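PDB 4U46: avidin from Gallus gallus, which belongs to the biotin-binding avidin family and, as an engineered mutant, probably serves as an artificial receptor for other small molecules such as sterols. Local coordinates for residues A[48-53]-A[73-78]. Residues are numbered along the deposited sequence; the frame is centred on the assembly and turned at random.
Sequences IKESPL and NWKFSE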
loop_
_atom_site.group_PDB
_atom_site.type_symbol
_atom_site.label_atom_id
_atom_site.label_comp_id
_atom_site.label_asym_id
_atom_site.label_seq_id
_atom_site.Cartn_x
_atom_site.Cartn_y
_atom_site.Cartn_z
ATOM N N ILE A 48 -0.014 9.901 26.599
ATOM C CA ILE A 48 -1.171 9.820 25.688
ATOM C C ILE A 48 -1.314 11.139 24.904
ATOM O O ILE A 48 -1.342 12.193 25.517
ATOM C CB ILE A 48 -2.493 9.668 26.509
ATOM C CG1 ILE A 48 -2.415 8.511 27.518
ATOM C CG2 ILE A 48 -3.704 9.504 25.610
ATOM C CD1 ILE A 48 -1.940 7.188 26.947
ATOM N N LYS A 49 -1.426 11.095 23.579
ATOM C CA LYS A 49 -1.745 12.296 22.791
ATOM C C LYS A 49 -3.076 12.151 22.010
ATOM O O LYS A 49 -3.389 11.078 21.521
ATOM C CB LYS A 49 -0.626 12.614 21.789
ATOM C CG LYS A 49 0.638 13.205 22.395
ATOM C CD LYS A 49 0.346 14.463 23.214
ATOM C CE LYS A 49 1.611 15.146 23.690
ATOM N NZ LYS A 49 2.475 14.226 24.484
ATOM N N GLU A 50 -3.778 13.274 21.884
ATOM C CA GLU A 50 -5.105 13.407 21.289
ATOM C C GLU A 50 -4.947 14.214 19.982
ATOM O O GLU A 50 -4.160 15.156 19.942
ATOM C CB GLU A 50 -6.011 14.172 22.258
ATOM C CG GLU A 50 -5.493 15.575 22.713
ATOM C CD GLU A 50 -4.145 15.583 23.489
ATOM O OE1 GLU A 50 -3.871 14.646 24.262
ATOM O OE2 GLU A 50 -3.339 16.529 23.334
ATOM N N SER A 51 -5.636 13.827 18.908
ATOM C CA SER A 51 -5.555 14.554 17.673
ATOM C C SER A 51 -6.917 14.531 16.946
ATOM O O SER A 51 -7.664 13.544 17.018
ATOM C CB SER A 51 -4.489 13.984 16.754
ATOM O OG SER A 51 -3.150 14.295 17.133
ATOM N N PRO A 52 -7.239 15.599 16.245
ATOM C CA PRO A 52 -8.517 15.566 15.553
ATOM C C PRO A 52 -8.504 14.666 14.308
ATOM O O PRO A 52 -7.473 14.549 13.602
ATOM C CB PRO A 52 -8.775 17.056 15.203
ATOM C CG PRO A 52 -7.395 17.621 15.041
ATOM C CD PRO A 52 -6.505 16.859 16.009
ATOM N N LEU A 53 -9.663 14.069 14.031
ATOM C CA LEU A 53 -9.919 13.406 12.735
ATOM C C LEU A 53 -11.198 13.964 12.062
ATOM O O LEU A 53 -12.159 14.398 12.743
ATOM C CB LEU A 53 -9.953 11.833 12.865
ATOM C CG LEU A 53 -11.131 11.260 13.644
ATOM C CD1 LEU A 53 -12.266 10.993 12.665
ATOM C CD2 LEU A 53 -10.835 9.980 14.443
ATOM N N ASN A 73 -5.178 14.513 11.581
ATOM C CA ASN A 73 -4.264 15.642 11.422
ATOM C C ASN A 73 -3.458 15.756 12.739
ATOM O O ASN A 73 -3.902 16.370 13.713
ATOM C CB ASN A 73 -5.043 16.903 11.081
ATOM C CG ASN A 73 -4.139 18.075 10.720
ATOM O OD1 ASN A 73 -2.919 17.945 10.571
ATOM N ND2 ASN A 73 -4.740 19.231 10.610
ATOM N N TRP A 74 -2.345 15.032 12.784
ATOM C CA TRP A 74 -1.584 14.767 14.030
ATOM C C TRP A 74 -1.123 16.112 14.632
ATOM O O TRP A 74 -0.709 16.975 13.905
ATOM C CB TRP A 74 -0.370 13.895 13.771
ATOM C CG TRP A 74 -0.713 12.513 13.286
ATOM C CD1 TRP A 74 -0.459 12.007 12.068
ATOM C CD2 TRP A 74 -1.351 11.495 14.021
ATOM N NE1 TRP A 74 -0.913 10.743 11.970
ATOM C CE2 TRP A 74 -1.474 10.385 13.161
ATOM C CE3 TRP A 74 -1.847 11.404 15.323
ATOM C CZ2 TRP A 74 -2.072 9.207 13.556
ATOM C CZ3 TRP A 74 -2.422 10.256 15.715
ATOM C CH2 TRP A 74 -2.541 9.147 14.839
ATOM N N LYS A 75 -1.341 16.295 15.925
ATOM C CA LYS A 75 -1.109 17.597 16.576
ATOM C C LYS A 75 0.313 17.711 17.137
ATOM O O LYS A 75 0.754 18.808 17.452
ATOM C CB LYS A 75 -2.094 17.810 17.720
ATOM C CG LYS A 75 -3.367 18.521 17.329
ATOM C CD LYS A 75 -4.334 18.577 18.518
ATOM C CE LYS A 75 -3.907 19.589 19.570
ATOM N NZ LYS A 75 -4.466 19.237 20.906
ATOM N N PHE A 76 1.007 16.580 17.199
ATOM C CA PHE A 76 2.362 16.497 17.724
ATOM C C PHE A 76 3.410 16.120 16.671
ATOM O O PHE A 76 4.559 15.870 16.986
ATOM C CB PHE A 76 2.353 15.491 18.879
ATOM C CG PHE A 76 1.874 14.106 18.476
ATOM C CD1 PHE A 76 2.708 13.230 17.807
ATOM C CD2 PHE A 76 0.574 13.703 18.739
ATOM C CE1 PHE A 76 2.255 11.969 17.403
ATOM C CE2 PHE A 76 0.115 12.455 18.341
ATOM C CZ PHE A 76 0.965 11.582 17.677
ATOM N N SER A 77 3.034 16.141 15.397
ATOM C CA SER A 77 3.885 15.698 14.337
ATOM C C SER A 77 3.585 16.528 13.074
ATOM O O SER A 77 2.484 17.059 12.960
ATOM C CB SER A 77 3.591 14.188 14.105
ATOM O OG SER A 77 4.228 13.752 12.923
ATOM N N GLU A 78 4.533 16.611 12.144
ATOM C CA GLU A 78 4.329 17.176 10.801
ATOM C C GLU A 78 3.614 16.237 9.765
ATOM O O GLU A 78 3.336 16.633 8.606
ATOM C CB GLU A 78 5.650 17.643 10.189
ATOM C CG GLU A 78 6.305 18.809 10.933
ATOM C CD GLU A 78 7.660 19.228 10.354
ATOM O OE1 GLU A 78 8.091 18.764 9.274
ATOM O OE2 GLU A 78 8.324 20.060 10.981
#
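Lys75 N donates to the side-chain hydroxyl oxygen of Ser51, with 3.0 Å between Lys75 N and Ser51 OG and an N-H...O angle of 152°; the hydroxyl in effect stands in for the carbonyl of Glu50, the acceptor a continued antiparallel ladder would offer, whose oxygen is buried here without a clear partner. Two residues earlier a single backbone bond remains, Asn73 N to Pro52 O at 3.1 Å, approaching almost in line with the carbonyl; Pro52, having no N-H, can return none. Ser51 reaches the loop because its OG stands anti to its own carbonyl carbon (chi1 -75°), with its CB turned toward residues 73-78. An alanine here would probably leave the amide of Lys75 without its acceptor and the turn of the chain beyond Trp74 less firmly fixed. Farther out, Glu50 OE2 and Lys75 NZ form a long salt bridge of 3.8 Å at the exposed margin. The lysine chain gets there by passing Pro52 at about a right angle, its CD 3.7 Å from Pro52 CD. Beside the hydroxyl, the Trp74 indole brings CE3 to within 3.7 Å of Ser51 OG, approaching obliquely, while its NE1 is held by Thr81. Phe76 meets Lys49 obliquely, with CD2 3.5 Å from Lys49 CB; the aliphatic root of the lysine does the touching, and its chain then leads away. Here the antiparallel pairing of strands 48-57 and 67-73, neighbours in the eight-stranded avidin barrel, gives way to side-chain bonding where the chain leaves for the loop toward strand 80-89.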